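PDB 4TPV: hookworm platelet inhibitor 1 from Ancylostoma caninum, which inhibits platelet aggregation and adhesion, possibly by binding the integrins glycoprotein IIb/IIIa and alpha-2/beta-1. Local coordinates for residues 84-96 with 103-115. Sequence-based numbering, arbitrary orientation.
Sequences AGNSWWSEIFELR and NGKTSNIANMVWD
The indole of Trp88 lies between two oxygens, both offset toward the rim: Ala84 O, one turn earlier in its own helix, over one face, and Asn108 OD1 over the other. The Asn108 amide plane is turned only 17° from the ring, with Asn108 CG 3.3 Å from Trp88 CD1. At the ring's edge Met112 SD makes a Met-aromatic contact, 4.0 Å from Trp88 CE3. The methionine chain bends at its last torsion (chi3 -58°), bringing CE against Trp88 CB and the backbone of Trp89. Trp88 NE1 hydrogen-bonds to Val70 O of strand 68-73.

Glu91 brings its carboxylate to the start of helix 107-113. Glu91 OE1 takes a fairly straight bond from Ile109 N (3.0 Å), on the anti side but well out of the carboxylate plane, and a weak one from Asn108 N. Glu91 OE2 accepts Asn108 ND2 at 2.9 Å from above the carboxylate plane, which helps set the rotation of the amide that covers Trp88. A water links OE2 to Ser107 N.

Beyond the carboxylate, Ile109 CG2 packs on Glu91 CB at 3.5 Å and on Leu95 CG, while its CD1 meets Trp89 CE3 obliquely. Thr106 CG2 presses on Glu94 and Leu95, and a water joins Glu94 OE1 to Lys105 NZ.

The axes of segments 84-89 and 107-113 approach to 8.5 Å at 105°. Trp88 and Met112 also touch strands 68-73 and 130-138, so the pair packs against the central sheet in the CAP alpha-beta-alpha sandwich. Glu91 and Asn108 probably sit where many CAP relatives have a glutamate and a histidine of the central cavity.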
ATOM      1  N   ALA A  84       5.161 -10.409  -3.191  1.00  9.20           N
ATOM      2  CA  ALA A  84       4.229  -9.414  -3.709  1.00  9.93           C
ATOM      3  C   ALA A  84       4.846  -8.019  -3.714  1.00 10.77           C
ATOM      4  O   ALA A  84       4.768  -7.307  -4.720  1.00 10.30           O
ATOM      5  CB  ALA A  84       2.938  -9.410  -2.885  1.00 11.04           C
ATOM      6  N   GLY A  85       5.418  -7.613  -2.581  1.00 10.48           N
ATOM      7  CA  GLY A  85       5.958  -6.277  -2.460  1.00 11.30           C
ATOM      8  C   GLY A  85       6.970  -5.980  -3.545  1.00 12.08           C
ATOM      9  O   GLY A  85       6.952  -4.912  -4.155  1.00 10.45           O
ATOM     10  N   ASN A  86       7.855  -6.935  -3.798  1.00 12.38           N
ATOM     11  CA  ASN A  86       8.914  -6.708  -4.775  1.00 13.19           C
ATOM     12  C   ASN A  86       8.373  -6.616  -6.195  1.00 10.87           C
ATOM     13  O   ASN A  86       8.852  -5.810  -7.008  1.00 13.19           O
ATOM     14  CB  ASN A  86       9.981  -7.802  -4.658  1.00 11.76           C
ATOM     15  CG  ASN A  86      11.010  -7.475  -3.609  1.00 19.82           C
ATOM     16  OD1 ASN A  86      11.982  -6.775  -3.881  1.00 20.65           O
ATOM     17  ND2 ASN A  86      10.788  -7.950  -2.389  1.00 15.28           N
ATOM     18  N   SER A  87       7.380  -7.437  -6.513  1.00  9.45           N
ATOM     19  CA  SER A  87       6.759  -7.356  -7.824  0.67  8.57           C
ATOM     20  C   SER A  87       6.131  -5.980  -8.020  1.00 11.19           C
ATOM     21  O   SER A  87       6.317  -5.363  -9.060  1.00 11.83           O
ATOM     22  CB  SER A  87       5.700  -8.448  -8.006  0.67 13.40           C
ATOM     23  OG  SER A  87       5.264  -8.481  -9.356  0.67 13.94           O
ATOM     24  N   TRP A  88       5.403  -5.499  -7.017  1.00  9.99           N
ATOM     25  CA  TRP A  88       4.755  -4.197  -7.118  1.00  9.56           C
ATOM     26  C   TRP A  88       5.785  -3.057  -7.116  1.00  9.36           C
ATOM     27  O   TRP A  88       5.692  -2.119  -7.909  1.00  9.33           O
ATOM     28  CB  TRP A  88       3.736  -4.032  -5.985  1.00 10.85           C
ATOM     29  CG  TRP A  88       2.641  -5.063  -6.049  1.00  9.80           C
ATOM     30  CD1 TRP A  88       2.286  -5.794  -7.128  1.00  7.23           C
ATOM     31  CD2 TRP A  88       1.782  -5.486  -4.977  1.00  7.60           C
ATOM     32  NE1 TRP A  88       1.246  -6.647  -6.817  1.00  8.93           N
ATOM     33  CE2 TRP A  88       0.928  -6.477  -5.493  1.00  8.13           C
ATOM     34  CE3 TRP A  88       1.669  -5.134  -3.633  1.00  8.93           C
ATOM     35  CZ2 TRP A  88      -0.056  -7.098  -4.722  1.00  9.24           C
ATOM     36  CZ3 TRP A  88       0.701  -5.750  -2.864  1.00  9.88           C
ATOM     37  CH2 TRP A  88      -0.148  -6.724  -3.407  1.00  9.56           C
ATOM     38  N   TRP A  89       6.769  -3.125  -6.223  1.00  9.59           N
ATOM     39  CA  TRP A  89       7.794  -2.071  -6.179  1.00  8.79           C
ATOM     40  C   TRP A  89       8.562  -1.930  -7.496  1.00 11.75           C
ATOM     41  O   TRP A  89       8.907  -0.814  -7.907  1.00 11.10           O
ATOM     42  CB  TRP A  89       8.783  -2.339  -5.032  1.00  9.16           C
ATOM     43  CG  TRP A  89       9.968  -1.398  -5.060  1.00 14.63           C
ATOM     44  CD1 TRP A  89      11.171  -1.619  -5.660  1.00 16.74           C
ATOM     45  CD2 TRP A  89      10.043  -0.089  -4.483  1.00 12.68           C
ATOM     46  NE1 TRP A  89      12.001  -0.539  -5.473  1.00 15.95           N
ATOM     47  CE2 TRP A  89      11.330   0.418  -4.759  1.00 15.04           C
ATOM     48  CE3 TRP A  89       9.153   0.700  -3.751  1.00 14.80           C
ATOM     49  CZ2 TRP A  89      11.747   1.679  -4.324  1.00 17.06           C
ATOM     50  CZ3 TRP A  89       9.559   1.943  -3.324  1.00 17.84           C
ATOM     51  CH2 TRP A  89      10.848   2.427  -3.614  1.00 19.66           C
ATOM     52  N   SER A  90       8.806  -3.054  -8.169  1.00  9.13           N
ATOM     53  CA  SER A  90       9.580  -3.037  -9.415  0.51 10.09           C
ATOM     54  C   SER A  90       8.964  -2.154 -10.508  1.00 10.48           C
ATOM     55  O   SER A  90       9.649  -1.773 -11.464  1.00 12.88           O
ATOM     56  CB  SER A  90       9.761  -4.461  -9.941  0.51 11.42           C
ATOM     57  OG  SER A  90      10.636  -5.199  -9.100  0.51 14.97           O
ATOM     58  N   GLU A  91       7.694  -1.797 -10.368  1.00  7.66           N
ATOM     59  CA  GLU A  91       7.049  -0.933 -11.346  1.00  8.06           C
ATOM     60  C   GLU A  91       7.591   0.482 -11.288  1.00 10.73           C
ATOM     61  O   GLU A  91       7.310   1.303 -12.165  1.00 10.99           O
ATOM     62  CB  GLU A  91       5.531  -0.919 -11.131  1.00 10.93           C
ATOM     63  CG  GLU A  91       4.886  -2.251 -11.425  1.00  8.41           C
ATOM     64  CD  GLU A  91       3.379  -2.196 -11.313  1.00 12.87           C
ATOM     65  OE1 GLU A  91       2.874  -1.195 -10.758  1.00 11.59           O
ATOM     66  OE2 GLU A  91       2.714  -3.131 -11.818  1.00 15.26           O
ATOM     67  N   ILE A  92       8.343   0.776 -10.231  1.00  9.60           N
ATOM     68  CA  ILE A  92       8.919   2.106 -10.076  1.00  9.94           C
ATOM     69  C   ILE A  92       9.705   2.523 -11.326  1.00  7.90           C
ATOM     70  O   ILE A  92       9.744   3.705 -11.667  1.00  9.41           O
ATOM     71  CB  ILE A  92       9.815   2.168  -8.806  1.00 10.45           C
ATOM     72  CG1 ILE A  92      10.062   3.615  -8.402  1.00 13.32           C
ATOM     73  CG2 ILE A  92      11.109   1.348  -8.984  1.00 13.61           C
ATOM     74  CD1 ILE A  92      10.892   3.743  -7.113  1.00 17.41           C
ATOM     75  N   PHE A  93      10.276   1.545 -12.023  1.00 10.86           N
ATOM     76  CA  PHE A  93      11.022   1.837 -13.252  1.00  8.77           C
ATOM     77  C   PHE A  93      10.159   2.329 -14.404  1.00 11.42           C
ATOM     78  O   PHE A  93      10.681   2.855 -15.389  1.00 14.86           O
ATOM     79  CB  PHE A  93      11.819   0.590 -13.681  1.00 11.05           C
ATOM     80  CG  PHE A  93      12.962   0.280 -12.762  1.00 12.12           C
ATOM     81  CD1 PHE A  93      14.175   0.951 -12.904  1.00 15.59           C
ATOM     82  CD2 PHE A  93      12.820  -0.643 -11.738  1.00 15.56           C
ATOM     83  CE1 PHE A  93      15.232   0.681 -12.048  1.00 15.20           C
ATOM     84  CE2 PHE A  93      13.868  -0.911 -10.871  1.00 18.93           C
ATOM     85  CZ  PHE A  93      15.077  -0.251 -11.028  1.00 17.32           C
ATOM     86  N   GLU A  94       8.843   2.178 -14.289  1.00 12.74           N
ATOM     87  CA  GLU A  94       7.947   2.622 -15.356  1.00 11.14           C
ATOM     88  C   GLU A  94       7.248   3.939 -15.020  1.00 10.31           C
ATOM     89  O   GLU A  94       6.543   4.503 -15.862  1.00 13.57           O
ATOM     90  CB  GLU A  94       6.908   1.526 -15.667  1.00 11.86           C
ATOM     91  CG  GLU A  94       7.536   0.231 -16.183  1.00 16.24           C
ATOM     92  CD  GLU A  94       8.203   0.387 -17.544  1.00 21.33           C
ATOM     93  OE1 GLU A  94       7.760   1.233 -18.355  1.00 20.94           O
ATOM     94  OE2 GLU A  94       9.185  -0.347 -17.809  1.00 28.85           O
ATOM     95  N   LEU A  95       7.436   4.439 -13.801  1.00 10.18           N
ATOM     96  CA  LEU A  95       6.919   5.750 -13.444  1.00 10.59           C
ATOM     97  C   LEU A  95       7.585   6.821 -14.293  1.00 13.81           C
ATOM     98  O   LEU A  95       8.750   6.678 -14.682  1.00 13.29           O
ATOM     99  CB  LEU A  95       7.140   6.051 -11.963  1.00  8.42           C
ATOM    100  CG  LEU A  95       6.195   5.343 -10.994  1.00 10.77           C
ATOM    101  CD1 LEU A  95       6.645   5.566  -9.584  1.00  7.83           C
ATOM    102  CD2 LEU A  95       4.784   5.831 -11.192  1.00 10.82           C
ATOM    103  N   ARG A  96       6.832   7.881 -14.578  1.00 10.93           N
ATOM    104  CA  ARG A  96       7.336   9.043 -15.302  1.00 14.32           C
ATOM    105  C   ARG A  96       6.875  10.345 -14.645  1.00 11.64           C
ATOM    106  O   ARG A  96       6.079  11.117 -15.209  1.00 14.44           O
ATOM    107  CB  ARG A  96       6.881   8.999 -16.764  1.00 18.40           C
ATOM    108  CG  ARG A  96       7.329   7.758 -17.511  1.00 17.06           C
ATOM    109  CD  ARG A  96       8.828   7.764 -17.800  1.00 14.04           C
ATOM    110  NE  ARG A  96       9.230   6.629 -18.634  1.00 23.23           N
ATOM    111  CZ  ARG A  96       9.721   5.484 -18.162  1.00 23.88           C
ATOM    112  NH1 ARG A  96       9.884   5.302 -16.853  1.00 18.56           N
ATOM    113  NH2 ARG A  96      10.065   4.515 -19.003  1.00 26.58           N
ATOM    114  N   ASN A 103      -1.686   2.935 -17.474  1.00 13.51           N
ATOM    115  CA  ASN A 103      -1.127   2.279 -18.658  1.00 13.84           C
ATOM    116  C   ASN A 103      -0.805   0.816 -18.380  1.00 15.73           C
ATOM    117  O   ASN A 103      -0.120   0.158 -19.169  1.00 17.40           O
ATOM    118  CB  ASN A 103       0.127   3.021 -19.143  1.00 14.32           C
ATOM    119  CG  ASN A 103       1.214   3.114 -18.072  1.00 14.90           C
ATOM    120  OD1 ASN A 103       1.293   2.288 -17.171  1.00 15.20           O
ATOM    121  ND2 ASN A 103       2.049   4.146 -18.167  1.00 22.67           N
ATOM    122  N   GLY A 104      -1.311   0.313 -17.258  1.00 11.85           N
ATOM    123  CA  GLY A 104      -1.102  -1.074 -16.897  1.00 12.01           C
ATOM    124  C   GLY A 104       0.275  -1.404 -16.358  1.00 13.57           C
ATOM    125  O   GLY A 104       0.521  -2.535 -15.951  1.00 12.98           O
ATOM    126  N   LYS A 105       1.158  -0.414 -16.322  1.00 11.88           N
ATOM    127  CA  LYS A 105       2.546  -0.640 -15.923  1.00  8.74           C
ATOM    128  C   LYS A 105       2.892  -0.126 -14.542  1.00  9.91           C
ATOM    129  O   LYS A 105       3.919  -0.513 -13.989  1.00 11.39           O
ATOM    130  CB  LYS A 105       3.500  -0.000 -16.941  1.00  9.76           C
ATOM    131  CG  LYS A 105       3.350  -0.585 -18.330  1.00 13.27           C
ATOM    132  CD  LYS A 105       4.241   0.100 -19.336  1.00 13.07           C
ATOM    133  CE  LYS A 105       3.661   1.438 -19.733  1.00 18.11           C
ATOM    134  NZ  LYS A 105       4.240   1.894 -21.038  1.00 22.11           N
ATOM    135  N   THR A 106       2.047   0.735 -13.976  1.00  9.31           N
ATOM    136  CA  THR A 106       2.418   1.399 -12.730  1.00  9.09           C
ATOM    137  C   THR A 106       1.309   1.409 -11.686  1.00  8.73           C
ATOM    138  O   THR A 106       1.400   2.128 -10.698  1.00  8.40           O
ATOM    139  CB  THR A 106       2.837   2.871 -12.976  1.00 10.50           C
ATOM    140  OG1 THR A 106       1.799   3.556 -13.691  1.00 10.98           O
ATOM    141  CG2 THR A 106       4.122   2.928 -13.778  1.00 13.83           C
ATOM    142  N   SER A 107       0.260   0.630 -11.900  1.00  9.07           N
ATOM    143  CA  SER A 107      -0.877   0.700 -10.987  1.00  7.67           C
ATOM    144  C   SER A 107      -0.492   0.233  -9.575  1.00  8.73           C
ATOM    145  O   SER A 107      -0.917   0.825  -8.578  1.00  7.93           O
ATOM    146  CB  SER A 107      -2.036  -0.125 -11.531  1.00 10.28           C
ATOM    147  OG  SER A 107      -3.172  -0.046 -10.679  1.00 10.28           O
ATOM    148  N   ASN A 108       0.323  -0.807  -9.479  1.00  9.65           N
ATOM    149  CA  ASN A 108       0.654  -1.311  -8.146  1.00  9.27           C
ATOM    150  C   ASN A 108       1.567  -0.344  -7.402  1.00  8.05           C
ATOM    151  O   ASN A 108       1.339  -0.031  -6.226  1.00  7.96           O
ATOM    152  CB  ASN A 108       1.297  -2.697  -8.236  1.00  9.00           C
ATOM    153  CG  ASN A 108       0.366  -3.722  -8.838  1.00 10.83           C
ATOM    154  OD1 ASN A 108      -0.686  -4.038  -8.260  1.00 11.99           O
ATOM    155  ND2 ASN A 108       0.745  -4.268  -9.981  1.00 11.47           N
ATOM    156  N   ILE A 109       2.613   0.139  -8.059  1.00  7.96           N
ATOM    157  CA  ILE A 109       3.486   1.055  -7.350  1.00  6.97           C
ATOM    158  C   ILE A 109       2.717   2.330  -6.969  1.00  8.07           C
ATOM    159  O   ILE A 109       2.880   2.839  -5.880  1.00  6.95           O
ATOM    160  CB  ILE A 109       4.765   1.397  -8.163  1.00 11.15           C
ATOM    161  CG1 ILE A 109       5.680   2.326  -7.356  1.00 12.28           C
ATOM    162  CG2 ILE A 109       4.425   2.029  -9.498  1.00 12.46           C
ATOM    163  CD1 ILE A 109       6.308   1.667  -6.118  1.00 13.18           C
ATOM    164  N   ALA A 110       1.857   2.819  -7.860  1.00 10.08           N
ATOM    165  CA  ALA A 110       1.078   4.024  -7.551  1.00  7.28           C
ATOM    166  C   ALA A 110       0.196   3.838  -6.306  1.00  7.15           C
ATOM    167  O   ALA A 110       0.059   4.773  -5.492  1.00  9.59           O
ATOM    168  CB  ALA A 110       0.234   4.424  -8.767  1.00  9.70           C
ATOM    169  N   ASN A 111      -0.406   2.664  -6.142  1.00  7.71           N
ATOM    170  CA  ASN A 111      -1.220   2.429  -4.959  1.00  8.51           C
ATOM    171  C   ASN A 111      -0.348   2.454  -3.709  1.00  7.37           C
ATOM    172  O   ASN A 111      -0.754   2.973  -2.666  1.00  8.38           O
ATOM    173  CB  ASN A 111      -1.962   1.087  -5.042  1.00  8.63           C
ATOM    174  CG  ASN A 111      -3.415   1.238  -5.486  1.00  8.12           C
ATOM    175  OD1 ASN A 111      -4.135   2.151  -5.052  1.00  8.69           O
ATOM    176  ND2 ASN A 111      -3.863   0.309  -6.336  1.00  9.61           N
ATOM    177  N   MET A 112       0.859   1.891  -3.818  1.00  8.18           N
ATOM    178  CA  MET A 112       1.741   1.790  -2.660  1.00  6.77           C
ATOM    179  C   MET A 112       2.309   3.131  -2.219  1.00  6.79           C
ATOM    180  O   MET A 112       2.540   3.327  -1.029  1.00  8.71           O
ATOM    181  CB  MET A 112       2.898   0.812  -2.923  1.00  7.32           C
ATOM    182  CG  MET A 112       2.460  -0.632  -3.059  1.00  9.27           C
ATOM    183  SD  MET A 112       3.793  -1.813  -2.742  1.00 10.30           S
ATOM    184  CE  MET A 112       5.006  -1.317  -3.958  1.00 11.70           C
ATOM    185  N   VAL A 113       2.516   4.061  -3.152  1.00  7.06           N
ATOM    186  CA  VAL A 113       3.125   5.354  -2.792  1.00  9.32           C
ATOM    187  C   VAL A 113       2.203   6.569  -2.981  1.00  8.53           C
ATOM    188  O   VAL A 113       2.646   7.720  -2.843  1.00  9.61           O
ATOM    189  CB  VAL A 113       4.451   5.569  -3.563  1.00  9.08           C
ATOM    190  CG1 VAL A 113       5.429   4.431  -3.239  1.00  9.67           C
ATOM    191  CG2 VAL A 113       4.208   5.725  -5.087  1.00  8.24           C
ATOM    192  N   TRP A 114       0.917   6.330  -3.227  1.00  7.64           N
ATOM    193  CA  TRP A 114      -0.041   7.442  -3.287  1.00  8.67           C
ATOM    194  C   TRP A 114       0.000   8.204  -1.957  1.00  7.52           C
ATOM    195  O   TRP A 114      -0.154   7.587  -0.897  1.00  7.93           O
ATOM    196  CB  TRP A 114      -1.462   6.923  -3.578  1.00  7.40           C
ATOM    197  CG  TRP A 114      -2.257   7.951  -4.314  1.00  7.62           C
ATOM    198  CD1 TRP A 114      -2.932   9.012  -3.773  1.00 10.51           C
ATOM    199  CD2 TRP A 114      -2.409   8.061  -5.737  1.00  7.74           C
ATOM    200  NE1 TRP A 114      -3.519   9.765  -4.771  1.00 11.49           N
ATOM    201  CE2 TRP A 114      -3.214   9.202  -5.984  1.00  9.87           C
ATOM    202  CE3 TRP A 114      -1.969   7.292  -6.823  1.00  7.86           C
ATOM    203  CZ2 TRP A 114      -3.572   9.607  -7.277  1.00 10.25           C
ATOM    204  CZ3 TRP A 114      -2.325   7.696  -8.120  1.00  7.99           C
ATOM    205  CH2 TRP A 114      -3.118   8.855  -8.325  1.00  8.20           C
ATOM    206  N   ASP A 115       0.210   9.516  -1.982  1.00  7.90           N
ATOM    207  CA  ASP A 115       0.640  10.145  -0.742  1.00  7.90           C
ATOM    208  C   ASP A 115      -0.496  10.150   0.291  1.00 11.29           C
ATOM    209  O   ASP A 115      -0.240   9.995   1.490  1.00  9.82           O
ATOM    210  CB  ASP A 115       1.262  11.557  -0.983  1.00 12.96           C
ATOM    211  CG  ASP A 115       0.334  12.553  -1.647  1.00 11.51           C
ATOM    212  OD1 ASP A 115      -0.816  12.239  -2.002  1.00 11.68           O
ATOM    213  OD2 ASP A 115       0.799  13.693  -1.823  1.00 10.68           O
TER
HETATM  214  O   HOH W   1       0.400  -2.271 -13.050  1.00 11.69           O
HETATM  215  O   HOH W   2       4.049   5.779 -16.234  1.00 12.65           O
HETATM  216  O   HOH W   3       7.155   1.616 -20.738  1.00 36.37           O